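Local structure of cupin domain protein (Microcystis aeruginosa DIANCHI905, 5ZBF) at residues M52-E57 against I95-K100; S48-V53 against Q73-A78; V17-F22 against Q30-A35; I34-K39 against S91-G96. The protein probably acts as a cupin-superfamily isomerase in the biosynthesis of the Choi moiety of aeruginosins, and binds ferrous iron and 4-hydroxyphenylpyruvic acid. One frame throughout, in Å; residues are numbered along the deposited sequence. Where two conformers were deposited one is given.

Contact 1 (M52-E57 against I95-K100). With ENO (3-(4-hydroxy-phenyl)pyruvic acid), chain B.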
loop_
_atom_site.group_PDB
_atom_site.type_symbol
_atom_site.label_atom_id
_atom_site.label_comp_id
_atom_site.label_asym_id
_atom_site.label_seq_id
_atom_site.Cartn_x
_atom_site.Cartn_y
_atom_site.Cartn_z
ATOM N N MET A 52 -4.735 -0.058 -3.808
ATOM C CA MET A 52 -4.784 1.125 -4.663
ATOM C C MET A 52 -4.147 0.800 -5.992
ATOM O O MET A 52 -3.254 -0.046 -6.073
ATOM C CB MET A 52 -3.986 2.280 -4.072
ATOM C CG MET A 52 -4.364 2.707 -2.676
ATOM S SD MET A 52 -3.420 4.193 -2.277
ATOM C CE MET A 52 -3.867 5.260 -3.650
ATOM N N VAL A 53 -4.624 1.474 -7.025
ATOM C CA VAL A 53 -3.990 1.460 -8.336
ATOM C C VAL A 53 -2.828 2.466 -8.299
ATOM O O VAL A 53 -2.994 3.611 -7.833
ATOM C CB VAL A 53 -4.988 1.895 -9.419
ATOM C CG1 VAL A 53 -4.317 2.023 -10.779
ATOM C CG2 VAL A 53 -6.181 0.943 -9.442
ATOM N N LEU A 54 -1.669 2.048 -8.793
ATOM C CA LEU A 54 -0.511 2.940 -8.933
ATOM C C LEU A 54 -0.372 3.495 -10.345
ATOM O O LEU A 54 0.024 4.629 -10.529
ATOM C CB LEU A 54 0.770 2.213 -8.530
ATOM C CG LEU A 54 0.857 1.646 -7.108
ATOM C CD1 LEU A 54 2.143 0.855 -6.925
ATOM C CD2 LEU A 54 0.773 2.771 -6.077
ATOM N N SER A 55 -0.684 2.670 -11.341
ATOM C CA SER A 55 -0.655 3.068 -12.733
ATOM C C SER A 55 -1.784 2.338 -13.454
ATOM O O SER A 55 -1.944 1.132 -13.288
ATOM C CB SER A 55 0.692 2.710 -13.355
ATOM O OG SER A 55 0.702 2.991 -14.734
ATOM N N GLY A 56 -2.558 3.079 -14.239
ATOM C CA GLY A 56 -3.695 2.525 -14.971
ATOM C C GLY A 56 -5.015 2.858 -14.303
ATOM O O GLY A 56 -5.170 3.932 -13.739
ATOM N N GLU A 57 -5.973 1.935 -14.389
ATOM C CA GLU A 57 -7.310 2.126 -13.849
ATOM C C GLU A 57 -7.865 0.740 -13.558
ATOM O O GLU A 57 -7.386 -0.265 -14.110
ATOM C CB GLU A 57 -8.201 2.876 -14.845
ATOM C CG GLU A 57 -9.538 3.344 -14.300
ATOM C CD GLU A 57 -10.431 3.968 -15.363
ATOM O OE1 GLU A 57 -9.951 4.276 -16.476
ATOM O OE2 GLU A 57 -11.631 4.146 -15.083
ATOM N N ILE A 95 -0.967 -1.497 -12.716
ATOM C CA ILE A 95 0.010 -1.776 -11.672
ATOM C C ILE A 95 -0.574 -1.257 -10.360
ATOM O O ILE A 95 -0.944 -0.087 -10.285
ATOM C CB ILE A 95 1.369 -1.104 -11.951
ATOM C CG1 ILE A 95 1.890 -1.389 -13.384
ATOM C CG2 ILE A 95 2.380 -1.522 -10.890
ATOM C CD1 ILE A 95 2.034 -2.834 -13.755
ATOM N N GLY A 96 -0.683 -2.120 -9.345
ATOM C CA GLY A 96 -1.278 -1.733 -8.062
ATOM C C GLY A 96 -0.661 -2.422 -6.871
ATOM O O GLY A 96 0.333 -3.123 -6.997
ATOM N N PHE A 97 -1.231 -2.183 -5.689
ATOM C CA PHE A 97 -0.844 -2.959 -4.519
ATOM C C PHE A 97 -2.076 -3.298 -3.719
ATOM O O PHE A 97 -3.112 -2.643 -3.866
ATOM C CB PHE A 97 0.183 -2.234 -3.638
ATOM C CG PHE A 97 -0.362 -1.042 -2.885
ATOM C CD1 PHE A 97 -0.884 -1.178 -1.605
ATOM C CD2 PHE A 97 -0.316 0.213 -3.446
ATOM C CE1 PHE A 97 -1.360 -0.078 -0.907
ATOM C CE2 PHE A 97 -0.777 1.314 -2.761
ATOM C CZ PHE A 97 -1.307 1.174 -1.486
ATOM N N ASP A 98 -1.954 -4.348 -2.907
ATOM C CA ASP A 98 -2.977 -4.737 -1.927
ATOM C C ASP A 98 -2.312 -5.108 -0.614
ATOM O O ASP A 98 -1.150 -5.522 -0.598
ATOM C CB ASP A 98 -3.768 -5.983 -2.357
ATOM C CG ASP A 98 -4.243 -5.934 -3.786
ATOM O OD1 ASP A 98 -3.616 -6.602 -4.635
ATOM O OD2 ASP A 98 -5.260 -5.264 -4.048
ATOM N N LEU A 99 -3.071 -5.004 0.473
ATOM C CA LEU A 99 -2.675 -5.539 1.760
ATOM C C LEU A 99 -3.802 -6.421 2.227
ATOM O O LEU A 99 -4.966 -6.077 2.053
ATOM C CB LEU A 99 -2.464 -4.435 2.791
ATOM C CG LEU A 99 -1.231 -3.582 2.579
ATOM C CD1 LEU A 99 -1.603 -2.369 1.744
ATOM C CD2 LEU A 99 -0.624 -3.173 3.911
ATOM N N LYS A 100 -3.442 -7.567 2.797
ATOM C CA LYS A 100 -4.410 -8.526 3.309
ATOM C C LYS A 100 -4.028 -8.945 4.720
ATOM O O LYS A 100 -2.852 -9.171 5.015
ATOM C CB LYS A 100 -4.516 -9.735 2.379
ATOM C CG LYS A 100 -5.195 -9.402 1.063
ATOM C CD LYS A 100 -4.929 -10.442 -0.006
ATOM C CE LYS A 100 -5.559 -11.773 0.333
ATOM N NZ LYS A 100 -5.531 -12.663 -0.863
HETATM O O4 ENO B . -8.453 -9.516 -4.454
HETATM C C9 ENO B . -7.273 -11.826 -7.938
HETATM C C8 ENO B . -8.012 -12.775 -8.646
HETATM C C7 ENO B . -9.407 -12.729 -8.641
HETATM C C6 ENO B . -10.058 -11.725 -7.927
HETATM C C5 ENO B . -9.320 -10.777 -7.221
HETATM C C4 ENO B . -7.927 -10.820 -7.223
HETATM O O3 ENO B . -10.135 -13.656 -9.328
HETATM C C3 ENO B . -7.148 -9.782 -6.437
HETATM C C2 ENO B . -7.441 -10.008 -4.961
HETATM C C1 ENO B . -6.549 -10.835 -4.142
HETATM O O2 ENO B . -5.380 -11.103 -4.527
HETATM O O1 ENO B . -6.991 -11.264 -3.052
#
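A classic beta bulge, at which Leu-54 and Ser-55 both face Ile-95, interrupts the antiparallel pairing of strands 48-55 and 94-101 in the first cupin domain. The evidence is one carbonyl with two donors: Ile-95 O accepts from Leu-54 N at 2.7 Å and from Ser-55 N at 3.0 Å, both in the carbonyl plane. Ile-95 N returns a bond to Ser-55 O. Before the bulge, Phe-97 N donates to Met-52 O at 3.0 Å, and Met-52 N donates to Phe-97 O along a more bent path, with 149° at the hydrogen. Between these pairs Gly-96 packs CA against CA of Val-53 at 4.2 Å, where a beta carbon would strike Met-52 O. Phe-97 holds CG between its backbone N and carbonyl carbon (chi1 71°), which lays the ring against strand 48-55, with Met-52 N over the centre of one face. Alongside it, Met-52 CB meets Phe-97 CE2 at 3.6 Å, while Leu-54 CD2 arrives in the ring plane, 3.8 Å from Phe-97 CD2. Replacing Phe-97 with alanine would probably open a gap between Met-52 and Leu-54 and leave Phe-160 without its edge-to-face partner. Farther along the strand, Lys-100 NZ donates to O1 of the bound hydroxyphenylpyruvate at 3.0 Å. The bulged antiparallel pair thus forms part of the cupin barrel wall, with Lys-100 as its pocket residue.

Contact 2 (S48-V53 against Q73-A78). With FE2 (Fe (II) ion), chain C; ENO (3-(4-hydroxy-phenyl)pyruvic acid), chain B.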
loop_
_atom_site.group_PDB
_atom_site.type_symbol
_atom_site.label_atom_id
_atom_site.label_comp_id
_atom_site.label_asym_id
_atom_site.label_seq_id
_atom_site.Cartn_x
_atom_site.Cartn_y
_atom_site.Cartn_z
ATOM N N SER A 48 -9.311 -9.569 5.386
ATOM C CA SER A 48 -9.726 -8.259 4.903
ATOM C C SER A 48 -8.673 -7.737 3.946
ATOM O O SER A 48 -7.487 -8.069 4.071
ATOM C CB SER A 48 -9.873 -7.277 6.059
ATOM O OG SER A 48 -10.844 -7.723 6.981
ATOM N N GLN A 49 -9.110 -6.908 3.007
ATOM C CA GLN A 49 -8.252 -6.457 1.922
ATOM C C GLN A 49 -8.491 -4.994 1.596
ATOM O O GLN A 49 -9.632 -4.521 1.565
ATOM C CB GLN A 49 -8.519 -7.317 0.687
ATOM C CG GLN A 49 -7.716 -6.958 -0.554
ATOM C CD GLN A 49 -8.123 -7.784 -1.754
ATOM O OE1 GLN A 49 -8.442 -7.255 -2.823
ATOM N NE2 GLN A 49 -8.131 -9.091 -1.574
ATOM N N ILE A 50 -7.392 -4.291 1.356
ATOM C CA ILE A 50 -7.414 -2.933 0.838
ATOM C C ILE A 50 -6.370 -2.831 -0.255
ATOM O O ILE A 50 -5.441 -3.631 -0.295
ATOM C CB ILE A 50 -7.081 -1.886 1.925
ATOM C CG1 ILE A 50 -5.713 -2.171 2.570
ATOM C CG2 ILE A 50 -8.172 -1.873 2.989
ATOM C CD1 ILE A 50 -5.271 -1.143 3.589
ATOM N N GLY A 51 -6.498 -1.829 -1.113
ATOM C CA GLY A 51 -5.493 -1.605 -2.136
ATOM C C GLY A 51 -5.717 -0.367 -2.962
ATOM O O GLY A 51 -6.743 0.282 -2.836
ATOM N N MET A 52 -4.735 -0.058 -3.808
ATOM C CA MET A 52 -4.784 1.125 -4.663
ATOM C C MET A 52 -4.147 0.800 -5.992
ATOM O O MET A 52 -3.254 -0.046 -6.073
ATOM C CB MET A 52 -3.986 2.280 -4.072
ATOM C CG MET A 52 -4.364 2.707 -2.676
ATOM S SD MET A 52 -3.420 4.193 -2.277
ATOM C CE MET A 52 -3.867 5.260 -3.650
ATOM N N VAL A 53 -4.624 1.474 -7.025
ATOM C CA VAL A 53 -3.990 1.460 -8.336
ATOM C C VAL A 53 -2.828 2.466 -8.299
ATOM O O VAL A 53 -2.994 3.611 -7.833
ATOM C CB VAL A 53 -4.988 1.895 -9.419
ATOM C CG1 VAL A 53 -4.317 2.023 -10.779
ATOM C CG2 VAL A 53 -6.181 0.943 -9.442
ATOM N N GLN A 73 -5.246 7.688 -6.076
ATOM C CA GLN A 73 -6.363 8.427 -5.465
ATOM C C GLN A 73 -7.284 7.558 -4.603
ATOM O O GLN A 73 -7.537 7.874 -3.435
ATOM C CB GLN A 73 -7.207 9.124 -6.529
ATOM C CG GLN A 73 -6.472 10.191 -7.329
ATOM C CD GLN A 73 -7.420 11.167 -8.006
ATOM O OE1 GLN A 73 -7.996 12.051 -7.360
ATOM N NE2 GLN A 73 -7.585 11.019 -9.306
ATOM N N ASP A 74 -7.780 6.466 -5.183
ATOM C CA ASP A 74 -8.816 5.679 -4.549
ATOM C C ASP A 74 -8.236 4.422 -3.892
ATOM O O ASP A 74 -7.247 3.853 -4.357
ATOM C CB ASP A 74 -9.892 5.325 -5.579
ATOM C CG ASP A 74 -10.532 6.567 -6.215
ATOM O OD1 ASP A 74 -10.798 7.550 -5.497
ATOM O OD2 ASP A 74 -10.741 6.580 -7.448
ATOM N N ILE A 75 -8.830 4.052 -2.761
ATOM C CA ILE A 75 -8.465 2.808 -2.122
ATOM C C ILE A 75 -9.726 1.938 -2.017
ATOM O O ILE A 75 -10.782 2.371 -1.556
ATOM C CB ILE A 75 -7.653 3.023 -0.804
ATOM C CG1 ILE A 75 -8.419 2.677 0.466
ATOM C CG2 ILE A 75 -7.059 4.429 -0.709
ATOM C CD1 ILE A 75 -8.004 1.338 1.015
ATOM N N HIS A 76 -9.616 0.707 -2.518
ATOM C CA HIS A 76 -10.731 -0.241 -2.407
ATOM C C HIS A 76 -10.644 -0.912 -1.045
ATOM O O HIS A 76 -9.547 -1.109 -0.516
ATOM C CB HIS A 76 -10.762 -1.264 -3.565
ATOM C CG HIS A 76 -9.747 -2.361 -3.459
ATOM N ND1 HIS A 76 -8.543 -2.320 -4.120
ATOM C CD2 HIS A 76 -9.765 -3.536 -2.784
ATOM C CE1 HIS A 76 -7.855 -3.417 -3.856
ATOM N NE2 HIS A 76 -8.573 -4.171 -3.041
ATOM N N VAL A 77 -11.803 -1.252 -0.480
ATOM C CA VAL A 77 -11.875 -1.853 0.849
ATOM C C VAL A 77 -12.847 -3.034 0.795
ATOM O O VAL A 77 -14.045 -2.853 0.561
ATOM C CB VAL A 77 -12.345 -0.825 1.906
ATOM C CG1 VAL A 77 -12.308 -1.420 3.310
ATOM C CG2 VAL A 77 -11.500 0.446 1.853
ATOM N N ALA A 78 -12.315 -4.241 0.979
ATOM C CA ALA A 78 -13.128 -5.462 0.994
ATOM C C ALA A 78 -12.974 -6.125 2.355
ATOM O O ALA A 78 -11.938 -6.740 2.642
ATOM C CB ALA A 78 -12.678 -6.404 -0.110
HETATM FE FE FE2 C . -9.073 -10.594 -2.749
HETATM O O4 ENO B . -8.453 -9.516 -4.454
HETATM C C9 ENO B . -7.273 -11.826 -7.938
HETATM C C8 ENO B . -8.012 -12.775 -8.646
HETATM C C7 ENO B . -9.407 -12.729 -8.641
HETATM C C6 ENO B . -10.058 -11.725 -7.927
HETATM C C5 ENO B . -9.320 -10.777 -7.221
HETATM C C4 ENO B . -7.927 -10.820 -7.223
HETATM O O3 ENO B . -10.135 -13.656 -9.328
HETATM C C3 ENO B . -7.148 -9.782 -6.437
HETATM C C2 ENO B . -7.441 -10.008 -4.961
HETATM C C1 ENO B . -6.549 -10.835 -4.142
HETATM O O2 ENO B . -5.380 -11.103 -4.527
HETATM O O1 ENO B . -6.991 -11.264 -3.052
HETATM O O HOH W 1 -6.900 3.201 -6.827
#
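Ile-50 and Ile-75 lie side by side on one face of an antiparallel strand pair in the cupin barrel, with Phe-135 packed against both. Ile-75 was modelled in two conformers, which makes its tight approach to Ile-50 doubtful; firmer is Ile-50 CG2 against Val-77 CG1 at 4.2 Å. Two hydrogen-bonded pairs, Gln-49 with Ala-78 and Gly-51 with His-76, join the backbones; the straightest bond runs from Ala-78 N to Gln-49 O (172°). On the other face the His-76 ring folds back over Gly-51, whose N stands 3.4 Å above the ring plane, and a beta carbon on Gly-51 would clash with His-76 CE1. An alanine in place of His-76 would probably uncover Gly-51 and deprive Phe-86 of its edge-to-face ring partner. Gln-49 stretches past this ring, its amide plane turned 82° from it. CG anti to the backbone N (chi1 179°) and an extended chain carry the amide to the iron, which His-43, His-45 and His-84 also bind. The ligand chelates that metal, with O4 at 2.1 Å and O1 at 2.2 Å from the iron. At the far end, a water accepts from Val-53 N at 2.9 Å and donates to Asp-74 O at 2.6 Å.

Contact 3 (V17-F22 against Q30-A35); sequences VELEVF and QLSVIA
Glu-18 and Val-33 exchange two backbone hydrogen bonds, as do Glu-20 and Leu-31, and this regular ladder defines the beta hairpin of strands 17-24 and 27-34. Glu-18 N donates to Val-33 O at 3.0 Å, nearly straight at 175°, and Val-33 N answers to Glu-18 O at 2.8 Å. In the next hydrogen-bonded pair Glu-20 N reaches Leu-31 O at 2.8 Å, while Leu-31 N reaches Glu-20 O at 3.0 Å. The intervening residues direct their backbone bonds outward: Leu-19 and Val-21 pair with Ile-11 and Lys-9, and Gln-30 and Ser-32 with Asp-98 and Gly-96. Carbonyl oxygens also receive CA-H contacts, the shorter ones including Gln-30 CA to Glu-20 O at 3.1 Å.

On the face that carries Val-17 and Ile-34, Leu-19 lies against the Gln-30 amide, its CD1 3.6 Å from Gln-30 OE1. A first torsion of 60° and a straight chain beyond CG carry that amide out alongside Leu-19 to its polar partners: Gln-30 NE2 donates to Asp-98 OD1 and to O2 of the bound hydroxyphenylpyruvate. On the other face Leu-31 CD1 touches the edge of the Phe-22 ring, at CE2, 4.1 Å away. With two acceptors for its NE2 and a leucine beside its amide, Gln-30 is likely to be held in one rotation, so that the hairpin presents an oriented N-H to the ligand.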
loop_
_atom_site.group_PDB
_atom_site.type_symbol
_atom_site.label_atom_id
_atom_site.label_comp_id
_atom_site.label_asym_id
_atom_site.label_seq_id
_atom_site.Cartn_x
_atom_site.Cartn_y
_atom_site.Cartn_z
ATOM N N VAL A 17 -2.943 -12.189 -13.763
ATOM C CA VAL A 17 -2.437 -11.520 -12.561
ATOM C C VAL A 17 -1.066 -12.034 -12.147
ATOM O O VAL A 17 -0.879 -13.220 -11.897
ATOM C CB VAL A 17 -3.399 -11.695 -11.364
ATOM C CG1 VAL A 17 -2.853 -10.987 -10.131
ATOM C CG2 VAL A 17 -4.783 -11.171 -11.707
ATOM N N GLU A 18 -0.107 -11.120 -12.068
ATOM C CA GLU A 18 1.201 -11.423 -11.522
ATOM C C GLU A 18 1.397 -10.609 -10.259
ATOM O O GLU A 18 1.026 -9.421 -10.214
ATOM C CB GLU A 18 2.271 -11.105 -12.548
ATOM C CG GLU A 18 2.207 -12.064 -13.722
ATOM C CD GLU A 18 3.104 -11.655 -14.859
ATOM O OE1 GLU A 18 3.219 -10.441 -15.136
ATOM O OE2 GLU A 18 3.673 -12.553 -15.484
ATOM N N LEU A 19 1.952 -11.255 -9.238
ATOM C CA LEU A 19 2.131 -10.640 -7.930
ATOM C C LEU A 19 3.570 -10.771 -7.442
ATOM O O LEU A 19 4.257 -11.747 -7.763
ATOM C CB LEU A 19 1.218 -11.302 -6.902
ATOM C CG LEU A 19 -0.301 -11.337 -7.135
ATOM C CD1 LEU A 19 -0.964 -12.117 -6.015
ATOM C CD2 LEU A 19 -0.899 -9.943 -7.206
ATOM N N GLU A 20 4.012 -9.756 -6.692
ATOM C CA GLU A 20 5.206 -9.831 -5.852
ATOM C C GLU A 20 4.698 -9.784 -4.416
ATOM O O GLU A 20 4.142 -8.768 -3.977
ATOM C CB GLU A 20 6.154 -8.662 -6.134
ATOM C CG GLU A 20 6.793 -8.711 -7.524
ATOM C CD GLU A 20 7.785 -9.857 -7.742
ATOM O OE1 GLU A 20 8.311 -10.448 -6.769
ATOM O OE2 GLU A 20 8.064 -10.166 -8.924
ATOM N N VAL A 21 4.879 -10.888 -3.699
ATOM C CA VAL A 21 4.215 -11.094 -2.412
ATOM C C VAL A 21 5.226 -10.949 -1.273
ATOM O O VAL A 21 6.235 -11.657 -1.233
ATOM C CB VAL A 21 3.553 -12.483 -2.333
ATOM C CG1 VAL A 21 2.902 -12.658 -0.972
ATOM C CG2 VAL A 21 2.528 -12.648 -3.452
ATOM N N PHE A 22 4.947 -10.025 -0.360
ATOM C CA PHE A 22 5.844 -9.736 0.743
ATOM C C PHE A 22 5.147 -10.053 2.069
ATOM O O PHE A 22 4.031 -9.586 2.316
ATOM C CB PHE A 22 6.201 -8.260 0.811
ATOM C CG PHE A 22 6.821 -7.656 -0.429
ATOM C CD1 PHE A 22 8.159 -7.273 -0.432
ATOM C CD2 PHE A 22 6.049 -7.340 -1.536
ATOM C CE1 PHE A 22 8.714 -6.640 -1.528
ATOM C CE2 PHE A 22 6.602 -6.701 -2.637
ATOM C CZ PHE A 22 7.936 -6.353 -2.633
ATOM N N GLN A 30 1.245 -7.038 -1.285
ATOM C CA GLN A 30 1.612 -7.455 -2.637
ATOM C C GLN A 30 1.568 -6.337 -3.658
ATOM O O GLN A 30 0.694 -5.486 -3.625
ATOM C CB GLN A 30 0.750 -8.641 -3.096
ATOM C CG GLN A 30 -0.737 -8.359 -3.140
ATOM C CD GLN A 30 -1.591 -9.624 -3.225
ATOM O OE1 GLN A 30 -1.225 -10.669 -2.703
ATOM N NE2 GLN A 30 -2.739 -9.515 -3.864
ATOM N N LEU A 31 2.544 -6.342 -4.562
ATOM C CA LEU A 31 2.490 -5.514 -5.751
ATOM C C LEU A 31 1.885 -6.380 -6.852
ATOM O O LEU A 31 2.260 -7.550 -6.990
ATOM C CB LEU A 31 3.892 -5.045 -6.155
ATOM C CG LEU A 31 4.664 -4.140 -5.204
ATOM C CD1 LEU A 31 6.104 -3.979 -5.673
ATOM C CD2 LEU A 31 3.976 -2.790 -5.080
ATOM N N SER A 32 0.949 -5.799 -7.595
ATOM C CA SER A 32 0.156 -6.500 -8.611
ATOM C C SER A 32 0.379 -5.929 -10.001
ATOM O O SER A 32 0.530 -4.722 -10.157
ATOM C CB SER A 32 -1.336 -6.347 -8.299
ATOM O OG SER A 32 -1.725 -7.143 -7.197
ATOM N N VAL A 33 0.363 -6.801 -11.009
ATOM C CA VAL A 33 0.290 -6.387 -12.391
ATOM C C VAL A 33 -0.873 -7.175 -12.996
ATOM O O VAL A 33 -0.817 -8.413 -13.092
ATOM C CB VAL A 33 1.582 -6.664 -13.179
ATOM C CG1 VAL A 33 1.442 -6.129 -14.598
ATOM C CG2 VAL A 33 2.787 -6.043 -12.474
ATOM N N ILE A 34 -1.918 -6.452 -13.379
ATOM C CA ILE A 34 -3.105 -7.036 -14.001
ATOM C C ILE A 34 -3.095 -6.734 -15.503
ATOM O O ILE A 34 -2.981 -5.578 -15.927
ATOM C CB ILE A 34 -4.409 -6.522 -13.356
ATOM C CG1 ILE A 34 -4.474 -6.942 -11.878
ATOM C CG2 ILE A 34 -5.635 -7.028 -14.114
ATOM C CD1 ILE A 34 -5.715 -6.470 -11.156
ATOM N N ALA A 35 -3.247 -7.787 -16.309
ATOM C CA ALA A 35 -3.131 -7.670 -17.757
ATOM C C ALA A 35 -4.160 -6.716 -18.371
ATOM O O ALA A 35 -5.259 -6.551 -17.835
ATOM C CB ALA A 35 -3.271 -9.044 -18.395
#

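Contact 4 (I34-K39 against S91-G96)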
loop_
_atom_site.group_PDB
_atom_site.type_symbol
_atom_site.label_atom_id
_atom_site.label_comp_id
_atom_site.label_asym_id
_atom_site.label_seq_id
_atom_site.Cartn_x
_atom_site.Cartn_y
_atom_site.Cartn_z
ATOM N N ILE A 34 -1.918 -6.452 -13.379
ATOM C CA ILE A 34 -3.105 -7.036 -14.001
ATOM C C ILE A 34 -3.095 -6.734 -15.503
ATOM O O ILE A 34 -2.981 -5.578 -15.927
ATOM C CB ILE A 34 -4.409 -6.522 -13.356
ATOM C CG1 ILE A 34 -4.474 -6.942 -11.878
ATOM C CG2 ILE A 34 -5.635 -7.028 -14.114
ATOM C CD1 ILE A 34 -5.715 -6.470 -11.156
ATOM N N ALA A 35 -3.247 -7.787 -16.309
ATOM C CA ALA A 35 -3.131 -7.670 -17.757
ATOM C C ALA A 35 -4.160 -6.716 -18.371
ATOM O O ALA A 35 -5.259 -6.551 -17.835
ATOM C CB ALA A 35 -3.271 -9.044 -18.395
ATOM N N PRO A 36 -3.820 -6.111 -19.519
ATOM C CA PRO A 36 -4.793 -5.339 -20.276
ATOM C C PRO A 36 -6.126 -6.069 -20.433
ATOM O O PRO A 36 -6.155 -7.282 -20.675
ATOM C CB PRO A 36 -4.098 -5.148 -21.630
ATOM C CG PRO A 36 -2.647 -5.141 -21.297
ATOM C CD PRO A 36 -2.498 -6.129 -20.180
ATOM N N ASN A 37 -7.210 -5.331 -20.231
ATOM C CA ASN A 37 -8.568 -5.807 -20.454
ATOM C C ASN A 37 -9.005 -7.014 -19.602
ATOM O O ASN A 37 -10.026 -7.620 -19.886
ATOM C CB ASN A 37 -8.765 -6.110 -21.941
ATOM C CG ASN A 37 -8.379 -4.938 -22.836
ATOM O OD1 ASN A 37 -9.091 -3.934 -22.912
ATOM N ND2 ASN A 37 -7.247 -5.059 -23.511
ATOM N N ALA A 38 -8.257 -7.333 -18.551
ATOM C CA ALA A 38 -8.544 -8.502 -17.729
ATOM C C ALA A 38 -9.899 -8.415 -17.030
ATOM O O ALA A 38 -10.271 -7.359 -16.522
ATOM C CB ALA A 38 -7.454 -8.695 -16.691
ATOM N N LYS A 39 -10.619 -9.542 -17.031
ATOM C CA LYS A 39 -11.733 -9.787 -16.121
ATOM C C LYS A 39 -11.264 -10.706 -15.010
ATOM O O LYS A 39 -10.763 -11.800 -15.275
ATOM C CB LYS A 39 -12.904 -10.459 -16.837
ATOM C CG LYS A 39 -13.632 -9.561 -17.813
ATOM C CD LYS A 39 -14.605 -10.331 -18.682
ATOM C CE LYS A 39 -15.673 -11.037 -17.877
ATOM N NZ LYS A 39 -16.696 -11.626 -18.777
ATOM N N SER A 91 -6.602 -0.934 -22.097
ATOM C CA SER A 91 -5.718 -1.815 -22.856
ATOM C C SER A 91 -4.252 -1.655 -22.421
ATOM O O SER A 91 -3.333 -2.056 -23.135
ATOM C CB SER A 91 -5.876 -1.549 -24.355
ATOM O OG SER A 91 -7.228 -1.718 -24.754
ATOM N N GLU A 92 -4.039 -1.075 -21.240
ATOM C CA GLU A 92 -2.730 -0.962 -20.610
ATOM C C GLU A 92 -2.777 -1.801 -19.329
ATOM O O GLU A 92 -3.850 -1.925 -18.725
ATOM C CB GLU A 92 -2.456 0.495 -20.232
ATOM C CG GLU A 92 -2.267 1.442 -21.410
ATOM C CD GLU A 92 -0.965 1.222 -22.146
ATOM O OE1 GLU A 92 -0.936 1.460 -23.367
ATOM O OE2 GLU A 92 0.029 0.812 -21.515
ATOM N N PRO A 93 -1.634 -2.370 -18.899
ATOM C CA PRO A 93 -1.639 -3.075 -17.612
ATOM C C PRO A 93 -2.021 -2.157 -16.464
ATOM O O PRO A 93 -1.811 -0.949 -16.542
ATOM C CB PRO A 93 -0.186 -3.542 -17.441
ATOM C CG PRO A 93 0.616 -2.664 -18.343
ATOM C CD PRO A 93 -0.282 -2.300 -19.485
ATOM N N MET A 94 -2.603 -2.737 -15.423
ATOM C CA MET A 94 -2.841 -2.020 -14.174
ATOM C C MET A 94 -1.741 -2.459 -13.206
ATOM O O MET A 94 -1.560 -3.662 -12.951
ATOM C CB MET A 94 -4.229 -2.362 -13.627
ATOM C CG MET A 94 -4.734 -1.545 -12.425
ATOM S SD MET A 94 -3.829 -1.803 -10.884
ATOM C CE MET A 94 -4.023 -3.562 -10.714
ATOM N N ILE A 95 -0.967 -1.497 -12.716
ATOM C CA ILE A 95 0.010 -1.776 -11.672
ATOM C C ILE A 95 -0.574 -1.257 -10.360
ATOM O O ILE A 95 -0.944 -0.087 -10.285
ATOM C CB ILE A 95 1.369 -1.104 -11.951
ATOM C CG1 ILE A 95 1.890 -1.389 -13.384
ATOM C CG2 ILE A 95 2.380 -1.522 -10.890
ATOM C CD1 ILE A 95 2.034 -2.834 -13.755
ATOM N N GLY A 96 -0.683 -2.120 -9.345
ATOM C CA GLY A 96 -1.278 -1.733 -8.062
ATOM C C GLY A 96 -0.661 -2.422 -6.871
ATOM O O GLY A 96 0.333 -3.123 -6.997
#
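Ile-34 lays its CD1 against the methyl CE of Met-94 at 3.4 Å, closer than usual for two carbons, with the two side chains alongside and pointing the same way. Met-94 CG is anti to the backbone N (chi1 -171°), and bends at the next two torsions curl the end of the chain back so that its methyl group meets the isoleucine. The backbones beneath form a single antiparallel hydrogen-bonded pair: Ile-34 N gives to Met-94 O at 2.8 Å and 171°, and Met-94 N gives to Ile-34 O at 2.9 Å. Pro-93 CA adds a CA-H contact to the same Ile-34 O at 3.3 Å.

Beyond this pair the chain of 34-39 leaves the sheet in a type II turn from Ala-35 to Ala-38, closed by Ala-38 N to Ala-35 O at 3.2 Å. Pro-36 holds the second position of the turn and Asn-37 the third, where phi is positive (61°). The Pro-36 ring lies against the Ser-91 carbonyl, with CB 3.5 Å from Ser-91 O, and meets the Pro-93 ring where CG comes 4.1 Å from Pro-93 CD. Asn-88 ND2 bridges the two loops, donating to both Ala-35 O and Glu-92 O. The contact thus sits where strand 27-34 ends and strand 94-101 begins, with Leu-58 of strand 57-62 packed against Ile-34 and Met-94, and the turn leading on to strand 39-43.

How the contacts relate
Strands 17-24, 27-34, 94-101, 48-55 and 74-78 are consecutive neighbours, and the four contacts sample each of their junctions. Contact 3 comes first along the chain as a local hairpin; contact 4 ties the end of strand 27-34 to the start of 94-101 and encloses contact 2 in its loop. Contacts 1 and 2 share Met-52 and Val-53, with centres 8 Å apart, whereas contacts 1 and 4 share Ile-95 and Gly-96 at 11 Å. Contacts 2 and 3 do not touch, yet Gln-49 and Gln-30 both reach the iron-ligand site, as does Lys-100 of contact 1. The first cupin domain therefore assembles its pocket from strands distant in sequence.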